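Local coordinates for protein aldolase (Klebsiella pneumoniae, PDB 6VOQ) that belongs to the class II aldolase and adducin family of alpha/beta proteins and binds a zinc ion beside its central sheet, at residues 90-95 with 162-167; 9-14 with 29-34; 123-128 with 174-179; 58-63 with 78-83. All coordinates share one frame; numbering follows the deposited sequence.

Starting at the N terminus, interaction 2 closes the first loop by laying helix 4-20 on strand 30-34. Interaction 4 follows in series, tying residues 60-63 to helix 76-83. The last two contacts cross: interaction 1 opens at 90-95, interaction 3 opens at 123-128, and they close in the same order at 162-167 and 174-179. Interaction 1 lies close to the chain's centre, and its strand 91-94 lies next to strand 30-34 in the sheet. Interactions 2 and 4 meet where Ser-32 bonds His-79 and Tyr-83, while interactions 1 and 3 share the Thr-166 to Asn-176 bond. Interactions 3 and 4 do not touch, and their centres are about 21 Å apart.

Interaction 1: 90-95 with 162-167; sequences KAIVHL and GPVVTG. With ZN (zinc ion), chain B.
The imidazole of His-94 lies against one methyl of Val-164: Val-164 CG2 sits 3.5 Å from His-94 ND1, obliquely to the ring, while the ring edge faces the backbone of Pro-163. With CG anti to the backbone N (chi1 170°), the ring is carried alongside the partner strand, and His-94 ND1 donates to Pro-163 O at 2.7 Å. That bond is not ideal, since the donor stands above the carbonyl plane and the oxygen is a little off the ring plane. Across the ring, His-94 NE2 binds the zinc ion at 2.2 Å; Glu-75, His-96 and His-161 complete the site. On the same face of the sheet, Ile-92 CG2 meets Val-164 CG1 at 3.8 Å, and helix 76-83 packs over this layer. The other face carries Val-93 and Val-165, which touch helix 170-190.

Strands 91-94 and 162-167 are antiparallel neighbours inside the mixed sheet. Val-93 and Val-165 are a hydrogen-bonded pair, with Val-93 N to Val-165 O at 2.8 Å and the return bond from Val-165 N to Val-93 O at 2.9 Å. The bonds between Ala-91 and Gly-167 are weak, yet Lys-90 N still gives a good one to Gly-167 O.

Pro-163 O is therefore a second-shell acceptor: by taking the ND1 hydrogen it helps fix the ring's rotation and leaves NE2 to face the metal.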
loop_
_atom_site.group_PDB
_atom_site.type_symbol
_atom_site.label_atom_id
_atom_site.label_comp_id
_atom_site.label_asym_id
_atom_site.label_seq_id
_atom_site.Cartn_x
_atom_site.Cartn_y
_atom_site.Cartn_z
ATOM N N LYS A 90 -15.849 24.796 -6.205
ATOM C CA LYS A 90 -15.700 25.322 -4.859
ATOM C C LYS A 90 -14.458 24.809 -4.149
ATOM O O LYS A 90 -14.157 25.281 -3.045
ATOM C CB LYS A 90 -16.938 24.980 -4.014
ATOM C CG LYS A 90 -18.262 25.370 -4.648
ATOM C CD LYS A 90 -18.362 26.874 -4.848
ATOM C CE LYS A 90 -19.722 27.266 -5.415
ATOM N NZ LYS A 90 -19.896 28.745 -5.560
ATOM N N ALA A 91 -13.740 23.862 -4.747
ATOM C CA ALA A 91 -12.584 23.240 -4.129
ATOM C C ALA A 91 -11.820 22.496 -5.205
ATOM O O ALA A 91 -12.410 21.947 -6.141
ATOM C CB ALA A 91 -12.970 22.285 -2.995
ATOM N N ILE A 92 -10.498 22.490 -5.052
ATOM C CA ILE A 92 -9.586 21.880 -6.003
ATOM C C ILE A 92 -8.598 21.029 -5.230
ATOM O O ILE A 92 -8.029 21.480 -4.228
ATOM C CB ILE A 92 -8.836 22.924 -6.849
ATOM C CG1 ILE A 92 -9.781 23.630 -7.808
ATOM C CG2 ILE A 92 -7.718 22.264 -7.638
ATOM C CD1 ILE A 92 -9.043 24.599 -8.719
ATOM N N VAL A 93 -8.399 19.801 -5.695
ATOM C CA VAL A 93 -7.398 18.894 -5.162
ATOM C C VAL A 93 -6.367 18.691 -6.256
ATOM O O VAL A 93 -6.705 18.276 -7.370
ATOM C CB VAL A 93 -8.023 17.562 -4.720
ATOM C CG1 VAL A 93 -6.956 16.471 -4.550
ATOM C CG2 VAL A 93 -8.794 17.763 -3.436
ATOM N N HIS A 94 -5.122 19.033 -5.966
ATOM C CA HIS A 94 -4.024 18.755 -6.874
ATOM C C HIS A 94 -3.060 17.802 -6.188
ATOM O O HIS A 94 -2.570 18.090 -5.093
ATOM C CB HIS A 94 -3.296 20.021 -7.292
ATOM C CG HIS A 94 -2.030 19.741 -8.036
ATOM N ND1 HIS A 94 -2.002 18.993 -9.196
ATOM C CD2 HIS A 94 -0.746 20.072 -7.770
ATOM C CE1 HIS A 94 -0.756 18.897 -9.623
ATOM N NE2 HIS A 94 0.026 19.542 -8.776
ATOM N N LEU A 95 -2.800 16.672 -6.826
ATOM C CA LEU A 95 -1.894 15.670 -6.296
ATOM C C LEU A 95 -0.989 15.179 -7.409
ATOM O O LEU A 95 -1.287 15.338 -8.593
ATOM C CB LEU A 95 -2.649 14.473 -5.713
ATOM C CG LEU A 95 -3.564 14.714 -4.534
ATOM C CD1 LEU A 95 -4.385 13.468 -4.359
ATOM C CD2 LEU A 95 -2.743 15.013 -3.295
ATOM N N GLY A 162 0.594 15.574 -13.135
ATOM C CA GLY A 162 -0.432 14.987 -12.306
ATOM C C GLY A 162 -1.805 15.626 -12.457
ATOM O O GLY A 162 -1.999 16.566 -13.241
ATOM N N PRO A 163 -2.782 15.121 -11.695
ATOM C CA PRO A 163 -4.164 15.584 -11.839
ATOM C C PRO A 163 -4.472 16.866 -11.079
ATOM O O PRO A 163 -3.866 17.189 -10.054
ATOM C CB PRO A 163 -4.969 14.423 -11.249
ATOM C CG PRO A 163 -4.079 13.887 -10.217
ATOM C CD PRO A 163 -2.706 13.951 -10.804
ATOM N N VAL A 164 -5.459 17.585 -11.600
ATOM C CA VAL A 164 -6.061 18.743 -10.957
ATOM C C VAL A 164 -7.562 18.489 -10.999
ATOM O O VAL A 164 -8.142 18.398 -12.087
ATOM C CB VAL A 164 -5.705 20.057 -11.669
ATOM C CG1 VAL A 164 -6.493 21.223 -11.063
ATOM C CG2 VAL A 164 -4.209 20.313 -11.596
ATOM N N VAL A 165 -8.190 18.355 -9.828
ATOM C CA VAL A 165 -9.555 17.841 -9.727
ATOM C C VAL A 165 -10.424 18.826 -8.956
ATOM O O VAL A 165 -10.084 19.210 -7.827
ATOM C CB VAL A 165 -9.566 16.456 -9.060
ATOM C CG1 VAL A 165 -10.937 15.838 -9.134
ATOM C CG2 VAL A 165 -8.517 15.555 -9.728
ATOM N N THR A 166 -11.555 19.217 -9.552
ATOM C CA THR A 166 -12.476 20.148 -8.906
ATOM C C THR A 166 -13.616 19.402 -8.224
ATOM O O THR A 166 -13.816 18.200 -8.407
ATOM C CB THR A 166 -13.071 21.160 -9.893
ATOM O OG1 THR A 166 -14.108 20.527 -10.649
ATOM C CG2 THR A 166 -12.006 21.728 -10.830
ATOM N N GLY A 167 -14.365 20.146 -7.425
ATOM C CA GLY A 167 -15.526 19.599 -6.758
ATOM C C GLY A 167 -16.355 20.704 -6.147
ATOM O O GLY A 167 -15.922 21.860 -6.061
HETATM ZN ZN ZN B . 2.192 19.665 -8.908
#

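Interaction 2: 9-14 with 29-34; sequences EEMVQI and GNLSLL
Met-11, Leu-31 and Leu-33 carry nearly all of this contact between helix 4-20 and strand 30-34. The methionine chain points straight at the strand, CG anti to its own amide nitrogen (chi1 178°), and bends only at the sulfur. That last bend sets Met-11 CE into the notch between two leucines on the same face of the strand: it lies 3.5 Å from Leu-33 CD2 and 3.9 Å from Leu-31 CB, and it also touches the backbone at Ser-32 CA. Met-11 and Leu-31 reach past one another, each toward the other's backbone, so Leu-31 CD1 runs back to the helix and rests 3.7 Å from Met-11 O. Ile-14 CG2, about one helical turn on from Met-11, meets Leu-31 CD1 at 4.1 Å.

The short helical segment 9-14 runs roughly antiparallel to strand 30-34 (156°), their axes 9.6 Å apart at the closest. Leu-170 of helix 170-190 also packs on Met-11 and Ile-14, so two helices share this side of the sheet. Ser-32 points the other way, where its hydroxyl is bonded to His-79 and Tyr-83.

Every side-chain partner here is apolar and buried, so the helix is held to the sheet by shape and exclusion of water, without a hydrogen bond between the segments.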
loop_
_atom_site.group_PDB
_atom_site.type_symbol
_atom_site.label_atom_id
_atom_site.label_comp_id
_atom_site.label_asym_id
_atom_site.label_seq_id
_atom_site.Cartn_x
_atom_site.Cartn_y
_atom_site.Cartn_z
ATOM N N GLU A 9 -10.351 23.197 9.226
ATOM C CA GLU A 9 -10.301 21.875 9.826
ATOM C C GLU A 9 -10.379 20.764 8.779
ATOM O O GLU A 9 -9.544 19.846 8.786
ATOM C CB GLU A 9 -11.450 21.775 10.836
ATOM C CG GLU A 9 -11.469 20.568 11.750
ATOM C CD GLU A 9 -10.104 20.146 12.276
ATOM O OE1 GLU A 9 -9.970 18.943 12.580
ATOM O OE2 GLU A 9 -9.188 20.990 12.436
ATOM N N GLU A 10 -11.370 20.842 7.883
ATOM C CA GLU A 10 -11.530 19.856 6.821
ATOM C C GLU A 10 -10.280 19.754 5.958
ATOM O O GLU A 10 -9.896 18.655 5.540
ATOM C CB GLU A 10 -12.743 20.224 5.963
ATOM C CG GLU A 10 -12.991 19.293 4.798
ATOM C CD GLU A 10 -14.132 18.342 5.086
ATOM O OE1 GLU A 10 -15.004 18.161 4.205
ATOM O OE2 GLU A 10 -14.152 17.784 6.208
ATOM N N MET A 11 -9.641 20.890 5.667
ATOM C CA MET A 11 -8.460 20.868 4.816
ATOM C C MET A 11 -7.317 20.117 5.482
ATOM O O MET A 11 -6.653 19.303 4.837
ATOM C CB MET A 11 -8.037 22.291 4.467
ATOM C CG MET A 11 -6.788 22.366 3.616
ATOM S SD MET A 11 -6.664 23.914 2.709
ATOM C CE MET A 11 -8.048 23.717 1.598
ATOM N N VAL A 12 -7.069 20.381 6.766
ATOM C CA VAL A 12 -6.040 19.646 7.501
ATOM C C VAL A 12 -6.352 18.151 7.526
ATOM O O VAL A 12 -5.479 17.318 7.257
ATOM C CB VAL A 12 -5.901 20.212 8.925
ATOM C CG1 VAL A 12 -4.917 19.370 9.755
ATOM C CG2 VAL A 12 -5.473 21.670 8.875
ATOM N N GLN A 13 -7.594 17.789 7.850
ATOM C CA GLN A 13 -7.953 16.378 7.948
ATOM C C GLN A 13 -7.817 15.693 6.600
ATOM O O GLN A 13 -7.241 14.605 6.494
ATOM C CB GLN A 13 -9.378 16.231 8.480
ATOM C CG GLN A 13 -9.543 16.678 9.908
ATOM C CD GLN A 13 -10.969 16.508 10.410
ATOM O OE1 GLN A 13 -11.862 16.122 9.656
ATOM N NE2 GLN A 13 -11.186 16.801 11.689
ATOM N N ILE A 14 -8.341 16.322 5.555
ATOM C CA ILE A 14 -8.266 15.719 4.236
ATOM C C ILE A 14 -6.812 15.557 3.804
ATOM O O ILE A 14 -6.422 14.505 3.282
ATOM C CB ILE A 14 -9.116 16.536 3.247
ATOM C CG1 ILE A 14 -10.587 16.138 3.458
ATOM C CG2 ILE A 14 -8.687 16.282 1.816
ATOM C CD1 ILE A 14 -11.565 16.757 2.527
ATOM N N GLY A 29 1.732 18.180 -3.801
ATOM C CA GLY A 29 0.295 18.303 -3.693
ATOM C C GLY A 29 -0.120 19.582 -2.996
ATOM O O GLY A 29 0.625 20.169 -2.205
ATOM N N ASN A 30 -1.333 20.029 -3.298
ATOM C CA ASN A 30 -1.900 21.183 -2.623
ATOM C C ASN A 30 -3.419 21.123 -2.725
ATOM O O ASN A 30 -3.974 20.482 -3.620
ATOM C CB ASN A 30 -1.358 22.490 -3.203
ATOM C CG ASN A 30 -1.225 22.447 -4.701
ATOM O OD1 ASN A 30 -2.197 22.640 -5.426
ATOM N ND2 ASN A 30 -0.013 22.192 -5.179
ATOM N N LEU A 31 -4.076 21.777 -1.777
ATOM C CA LEU A 31 -5.524 21.825 -1.695
ATOM C C LEU A 31 -5.954 23.280 -1.676
ATOM O O LEU A 31 -5.249 24.141 -1.140
ATOM C CB LEU A 31 -6.054 21.090 -0.432
ATOM C CG LEU A 31 -5.405 19.732 -0.110
ATOM C CD1 LEU A 31 -5.833 19.193 1.247
ATOM C CD2 LEU A 31 -5.708 18.713 -1.199
ATOM N N SER A 32 -7.106 23.557 -2.283
ATOM C CA SER A 32 -7.724 24.870 -2.142
ATOM C C SER A 32 -9.239 24.722 -2.059
ATOM O O SER A 32 -9.815 23.739 -2.539
ATOM C CB SER A 32 -7.340 25.807 -3.297
ATOM O OG SER A 32 -7.954 25.423 -4.520
ATOM N N LEU A 33 -9.880 25.715 -1.447
ATOM C CA LEU A 33 -11.335 25.758 -1.391
ATOM C C LEU A 33 -11.794 27.205 -1.255
ATOM O O LEU A 33 -11.116 28.037 -0.644
ATOM C CB LEU A 33 -11.887 24.904 -0.236
ATOM C CG LEU A 33 -11.461 25.213 1.209
ATOM C CD1 LEU A 33 -12.307 26.310 1.825
ATOM C CD2 LEU A 33 -11.552 23.960 2.071
ATOM N N LEU A 34 -12.958 27.492 -1.828
ATOM C CA LEU A 34 -13.537 28.827 -1.751
ATOM C C LEU A 34 -14.113 29.082 -0.366
ATOM O O LEU A 34 -14.882 28.272 0.158
ATOM C CB LEU A 34 -14.635 28.994 -2.800
ATOM C CG LEU A 34 -14.167 29.565 -4.136
ATOM C CD1 LEU A 34 -15.324 29.633 -5.125
ATOM C CD2 LEU A 34 -13.537 30.937 -3.928
#

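Interaction 3: 123-128 with 174-179; sequences VMRVGD and TNNTEE
The chain leaving helix 121-125 passes helix 170-190 with Val-126 CA 6.7 Å from Asn-176 CA, and turns away at Gly-127, whose phi is positive (95°). In this alpha/beta fold of the class II aldolase and adducin family, helix 170-190 is the one that follows strand 162-167 and packs back on the sheet. Val-126 and Asn-176 lie alongside, pointing in opposite senses, Val-126 CG2 reaching Asn-176 CB at 4.1 Å.

Arg-125 has the largest share of the buried surface. Its chain bends at chi3 (75°), bringing the guanidinium down beside the helix. Asn-175 CB lies at the edge of that group, 3.2 Å from Arg-125 NH2, while Asn-176 OD1 stands over one face, with the amide plane steeply inclined to it. The amide nitrogen of Asn-176 is used elsewhere, on Thr-166 O, which helps hold the oxygen toward the arginine. Arg-125 and Asn-175 also pack on Ser-27 and Gly-26 of the second subunit, so the contact borders a subunit interface. Glu-179 offers NH1 its CB; its carboxylate is too distant for a salt bridge, though the opposite charges probably attract.

Asn-176 OD1 lies 3.2 Å from Arg-125 CZ and 2.9 Å from Arg-125 NH1, yet the angle at NH1 is too poor for a hydrogen bond.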
loop_
_atom_site.group_PDB
_atom_site.type_symbol
_atom_site.label_atom_id
_atom_site.label_comp_id
_atom_site.label_asym_id
_atom_site.label_seq_id
_atom_site.Cartn_x
_atom_site.Cartn_y
_atom_site.Cartn_z
ATOM N N VAL A 123 -17.422 8.728 -15.231
ATOM C CA VAL A 123 -18.336 9.394 -16.155
ATOM C C VAL A 123 -19.425 10.127 -15.392
ATOM O O VAL A 123 -19.796 11.256 -15.736
ATOM C CB VAL A 123 -18.943 8.375 -17.133
ATOM C CG1 VAL A 123 -19.646 9.083 -18.287
ATOM C CG2 VAL A 123 -17.874 7.413 -17.630
ATOM N N MET A 124 -19.961 9.495 -14.348
ATOM C CA MET A 124 -21.079 10.088 -13.630
ATOM C C MET A 124 -20.642 11.327 -12.877
ATOM O O MET A 124 -21.327 12.356 -12.908
ATOM C CB MET A 124 -21.692 9.075 -12.663
ATOM C CG MET A 124 -22.255 7.845 -13.345
ATOM S SD MET A 124 -22.784 6.591 -12.177
ATOM C CE MET A 124 -24.092 7.474 -11.339
ATOM N N ARG A 125 -19.500 11.250 -12.201
ATOM C CA ARG A 125 -19.126 12.281 -11.252
ATOM C C ARG A 125 -18.132 13.281 -11.809
ATOM O O ARG A 125 -18.078 14.410 -11.312
ATOM C CB ARG A 125 -18.558 11.641 -9.981
ATOM C CG ARG A 125 -19.446 10.527 -9.447
ATOM C CD ARG A 125 -18.734 9.664 -8.417
ATOM N NE ARG A 125 -18.613 10.352 -7.139
ATOM C CZ ARG A 125 -17.470 10.822 -6.657
ATOM N NH1 ARG A 125 -16.353 10.677 -7.355
ATOM N NH2 ARG A 125 -17.448 11.440 -5.483
ATOM N N VAL A 126 -17.367 12.920 -12.837
ATOM C CA VAL A 126 -16.319 13.819 -13.299
ATOM C C VAL A 126 -16.576 14.198 -14.748
ATOM O O VAL A 126 -16.625 15.386 -15.090
ATOM C CB VAL A 126 -14.921 13.196 -13.117
ATOM C CG1 VAL A 126 -13.859 14.204 -13.457
ATOM C CG2 VAL A 126 -14.739 12.725 -11.679
ATOM N N GLY A 127 -16.762 13.202 -15.601
ATOM C CA GLY A 127 -16.852 13.420 -17.030
ATOM C C GLY A 127 -15.509 13.226 -17.704
ATOM O O GLY A 127 -14.609 12.574 -17.177
ATOM N N ASP A 128 -15.375 13.824 -18.887
ATOM C CA ASP A 128 -14.133 13.706 -19.634
ATOM C C ASP A 128 -13.009 14.445 -18.927
ATOM O O ASP A 128 -13.230 15.431 -18.218
ATOM C CB ASP A 128 -14.288 14.258 -21.050
ATOM C CG ASP A 128 -15.156 13.382 -21.931
ATOM O OD1 ASP A 128 -15.723 12.393 -21.423
ATOM O OD2 ASP A 128 -15.291 13.697 -23.133
ATOM N N THR A 174 -12.053 15.586 -3.241
ATOM C CA THR A 174 -11.191 14.486 -2.825
ATOM C C THR A 174 -11.756 13.144 -3.274
ATOM O O THR A 174 -11.010 12.267 -3.724
ATOM C CB THR A 174 -11.020 14.511 -1.316
ATOM O OG1 THR A 174 -10.537 15.801 -0.927
ATOM C CG2 THR A 174 -10.045 13.445 -0.887
ATOM N N ASN A 175 -13.072 12.968 -3.157
ATOM C CA ASN A 175 -13.701 11.742 -3.637
ATOM C C ASN A 175 -13.567 11.614 -5.149
ATOM O O ASN A 175 -13.283 10.526 -5.659
ATOM C CB ASN A 175 -15.175 11.702 -3.224
ATOM C CG ASN A 175 -15.367 11.515 -1.726
ATOM O OD1 ASN A 175 -14.427 11.185 -0.998
ATOM N ND2 ASN A 175 -16.597 11.725 -1.259
ATOM N N ASN A 176 -13.764 12.714 -5.883
ATOM C CA ASN A 176 -13.513 12.695 -7.325
ATOM C C ASN A 176 -12.076 12.311 -7.636
ATOM O O ASN A 176 -11.824 11.524 -8.554
ATOM C CB ASN A 176 -13.815 14.058 -7.935
ATOM C CG ASN A 176 -15.267 14.406 -7.857
ATOM O OD1 ASN A 176 -16.112 13.537 -7.651
ATOM N ND2 ASN A 176 -15.577 15.681 -8.031
ATOM N N THR A 177 -11.120 12.880 -6.895
ATOM C CA THR A 177 -9.719 12.556 -7.109
ATOM C C THR A 177 -9.450 11.090 -6.825
ATOM O O THR A 177 -8.734 10.424 -7.583
ATOM C CB THR A 177 -8.826 13.430 -6.223
ATOM O OG1 THR A 177 -9.115 14.807 -6.473
ATOM C CG2 THR A 177 -7.370 13.167 -6.528
ATOM N N GLU A 178 -10.004 10.574 -5.727
ATOM C CA GLU A 178 -9.776 9.177 -5.394
ATOM C C GLU A 178 -10.402 8.265 -6.435
ATOM O O GLU A 178 -9.821 7.235 -6.787
ATOM C CB GLU A 178 -10.316 8.871 -4.004
ATOM C CG GLU A 178 -9.441 9.400 -2.908
ATOM C CD GLU A 178 -10.133 9.400 -1.579
ATOM O OE1 GLU A 178 -11.283 9.861 -1.518
ATOM O OE2 GLU A 178 -9.531 8.938 -0.597
ATOM N N GLU A 179 -11.580 8.631 -6.940
ATOM C CA GLU A 179 -12.196 7.851 -8.004
ATOM C C GLU A 179 -11.349 7.891 -9.272
ATOM O O GLU A 179 -11.154 6.862 -9.927
ATOM C CB GLU A 179 -13.610 8.360 -8.271
ATOM C CG GLU A 179 -14.416 7.471 -9.201
ATOM C CD GLU A 179 -14.681 6.099 -8.605
ATOM O OE1 GLU A 179 -15.009 6.025 -7.398
ATOM O OE2 GLU A 179 -14.545 5.095 -9.343
#

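Interaction 4: 58-63 with 78-83; sequences SVVTLQ and FHRAVY
Arg-80 and Tyr-83, about one turn apart on helix 76-83, face residues 60-63, and each meets them in its own way. Arg-80 runs alongside the backbone there. Its aliphatic part comes first: Arg-80 CD lies 3.4 Å from Thr-61 O and 3.3 Å from Leu-62 O, with Val-60 CG2 at the limit of contact. A bend at chi3 (-83°) then turns the guanidinium so that one edge faces Leu-62 O. Arg-80 NH1 donates to Leu-62 O at 3.1 Å, nearly straight (166°) and in the plane of the guanidinium. Relative to the carbonyl, the donor stands well above the plane and not on a lone pair. NH1 also comes close to Gln-63 C, so the charged end rests against the main chain of the turn.

Leu-62 supplies the apolar half. Its side chain crosses that of Tyr-83 at about a right angle, Leu-62 CD2 lying 3.7 Å from Tyr-83 CB and 4.0 Å from Tyr-83 CG, obliquely to the ring. From there the tyrosine leads away from the turn and toward the sheet, where its hydroxyl is bonded to Ser-32 OG. Leu-40 of strand 40-42 packs on both Leu-62 and Tyr-83.

The turn has its own brace, since Thr-61 OG1 accepts from Glu-65 N and, weakly, from Gln-63 N. One arginine bond and one leucine thus pin it to the helix. The arrangement belongs to an antiparallel beta hairpin, strands 58-60 and 66-68, whose connecting turn is held against a helix lying on a face of the sheet in this alpha/beta fold.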
loop_
_atom_site.group_PDB
_atom_site.type_symbol
_atom_site.label_atom_id
_atom_site.label_comp_id
_atom_site.label_asym_id
_atom_site.label_seq_id
_atom_site.Cartn_x
_atom_site.Cartn_y
_atom_site.Cartn_z
ATOM N N SER A 58 -3.001 29.287 3.964
ATOM C CA SER A 58 -2.998 30.542 3.235
ATOM C C SER A 58 -4.410 30.961 2.865
ATOM O O SER A 58 -5.288 30.131 2.619
ATOM C CB SER A 58 -2.169 30.412 1.965
ATOM O OG SER A 58 -1.064 29.560 2.188
ATOM N N VAL A 59 -4.615 32.273 2.812
ATOM C CA VAL A 59 -5.816 32.855 2.235
ATOM C C VAL A 59 -5.376 33.871 1.191
ATOM O O VAL A 59 -4.589 34.778 1.489
ATOM C CB VAL A 59 -6.716 33.511 3.293
ATOM C CG1 VAL A 59 -7.891 34.176 2.619
ATOM C CG2 VAL A 59 -7.187 32.486 4.295
ATOM N N VAL A 60 -5.885 33.722 -0.027
ATOM C CA VAL A 60 -5.533 34.566 -1.160
ATOM C C VAL A 60 -6.819 34.891 -1.918
ATOM O O VAL A 60 -7.779 34.114 -1.900
ATOM C CB VAL A 60 -4.486 33.850 -2.056
ATOM C CG1 VAL A 60 -4.977 32.475 -2.456
ATOM C CG2 VAL A 60 -4.138 34.666 -3.278
ATOM N N THR A 61 -6.860 36.067 -2.543
ATOM C CA THR A 61 -7.961 36.404 -3.438
ATOM C C THR A 61 -7.786 35.675 -4.768
ATOM O O THR A 61 -6.680 35.274 -5.141
ATOM C CB THR A 61 -8.042 37.911 -3.703
ATOM O OG1 THR A 61 -6.974 38.313 -4.576
ATOM C CG2 THR A 61 -7.965 38.707 -2.407
ATOM N N LEU A 62 -8.896 35.516 -5.497
ATOM C CA LEU A 62 -8.828 34.853 -6.794
ATOM C C LEU A 62 -7.933 35.603 -7.777
ATOM O O LEU A 62 -7.478 35.011 -8.762
ATOM C CB LEU A 62 -10.236 34.686 -7.368
ATOM C CG LEU A 62 -11.121 33.655 -6.659
ATOM C CD1 LEU A 62 -12.433 33.456 -7.398
ATOM C CD2 LEU A 62 -10.395 32.325 -6.506
ATOM N N GLN A 63 -7.645 36.877 -7.525
ATOM C CA GLN A 63 -6.766 37.650 -8.386
ATOM C C GLN A 63 -5.312 37.599 -7.942
ATOM O O GLN A 63 -4.473 38.272 -8.551
ATOM C CB GLN A 63 -7.239 39.106 -8.459
ATOM C CG GLN A 63 -8.627 39.261 -9.047
ATOM C CD GLN A 63 -9.714 38.854 -8.061
ATOM O OE1 GLN A 63 -9.610 39.112 -6.855
ATOM N NE2 GLN A 63 -10.761 38.208 -8.570
ATOM N N PHE A 78 -2.481 28.197 -10.659
ATOM C CA PHE A 78 -3.390 27.573 -11.613
ATOM C C PHE A 78 -4.640 27.002 -10.952
ATOM O O PHE A 78 -5.593 26.672 -11.657
ATOM C CB PHE A 78 -2.675 26.503 -12.472
ATOM C CG PHE A 78 -2.137 25.300 -11.720
ATOM C CD1 PHE A 78 -2.982 24.366 -11.145
ATOM C CD2 PHE A 78 -0.780 25.060 -11.683
ATOM C CE1 PHE A 78 -2.474 23.263 -10.486
ATOM C CE2 PHE A 78 -0.261 23.948 -11.034
ATOM C CZ PHE A 78 -1.104 23.052 -10.437
ATOM N N HIS A 79 -4.668 26.890 -9.623
ATOM C CA HIS A 79 -5.942 26.721 -8.934
ATOM C C HIS A 79 -6.879 27.878 -9.256
ATOM O O HIS A 79 -8.037 27.669 -9.630
ATOM C CB HIS A 79 -5.721 26.657 -7.428
ATOM C CG HIS A 79 -5.216 25.344 -6.937
ATOM N ND1 HIS A 79 -5.866 24.620 -5.961
ATOM C CD2 HIS A 79 -4.107 24.638 -7.260
ATOM C CE1 HIS A 79 -5.186 23.515 -5.713
ATOM N NE2 HIS A 79 -4.117 23.502 -6.489
ATOM N N ARG A 80 -6.389 29.112 -9.094
ATOM C CA ARG A 80 -7.215 30.295 -9.311
ATOM C C ARG A 80 -7.762 30.347 -10.725
ATOM O O ARG A 80 -8.925 30.711 -10.920
ATOM C CB ARG A 80 -6.411 31.564 -9.021
ATOM C CG ARG A 80 -5.919 31.650 -7.586
ATOM C CD ARG A 80 -5.350 33.014 -7.262
ATOM N NE ARG A 80 -3.967 33.149 -7.694
ATOM C CZ ARG A 80 -3.567 33.924 -8.698
ATOM N NH1 ARG A 80 -4.448 34.642 -9.385
ATOM N NH2 ARG A 80 -2.279 33.985 -9.005
ATOM N N ALA A 81 -6.944 29.989 -11.719
ATOM C CA ALA A 81 -7.410 29.978 -13.100
ATOM C C ALA A 81 -8.682 29.156 -13.256
ATOM O O ALA A 81 -9.599 29.567 -13.974
ATOM C CB ALA A 81 -6.313 29.448 -14.025
ATOM N N VAL A 82 -8.774 28.021 -12.561
ATOM C CA VAL A 82 -9.982 27.201 -12.632
ATOM C C VAL A 82 -11.167 27.931 -12.006
ATOM O O VAL A 82 -12.243 28.025 -12.606
ATOM C CB VAL A 82 -9.746 25.839 -11.960
ATOM C CG1 VAL A 82 -11.034 25.012 -11.983
ATOM C CG2 VAL A 82 -8.604 25.111 -12.636
ATOM N N TYR A 83 -10.995 28.431 -10.780
ATOM C CA TYR A 83 -12.080 29.135 -10.103
ATOM C C TYR A 83 -12.606 30.286 -10.946
ATOM O O TYR A 83 -13.816 30.514 -11.000
ATOM C CB TYR A 83 -11.618 29.672 -8.750
ATOM C CG TYR A 83 -11.371 28.618 -7.704
ATOM C CD1 TYR A 83 -12.428 27.971 -7.087
ATOM C CD2 TYR A 83 -10.073 28.280 -7.319
ATOM C CE1 TYR A 83 -12.200 27.010 -6.119
ATOM C CE2 TYR A 83 -9.838 27.312 -6.368
ATOM C CZ TYR A 83 -10.904 26.686 -5.765
ATOM O OH TYR A 83 -10.687 25.729 -4.802
#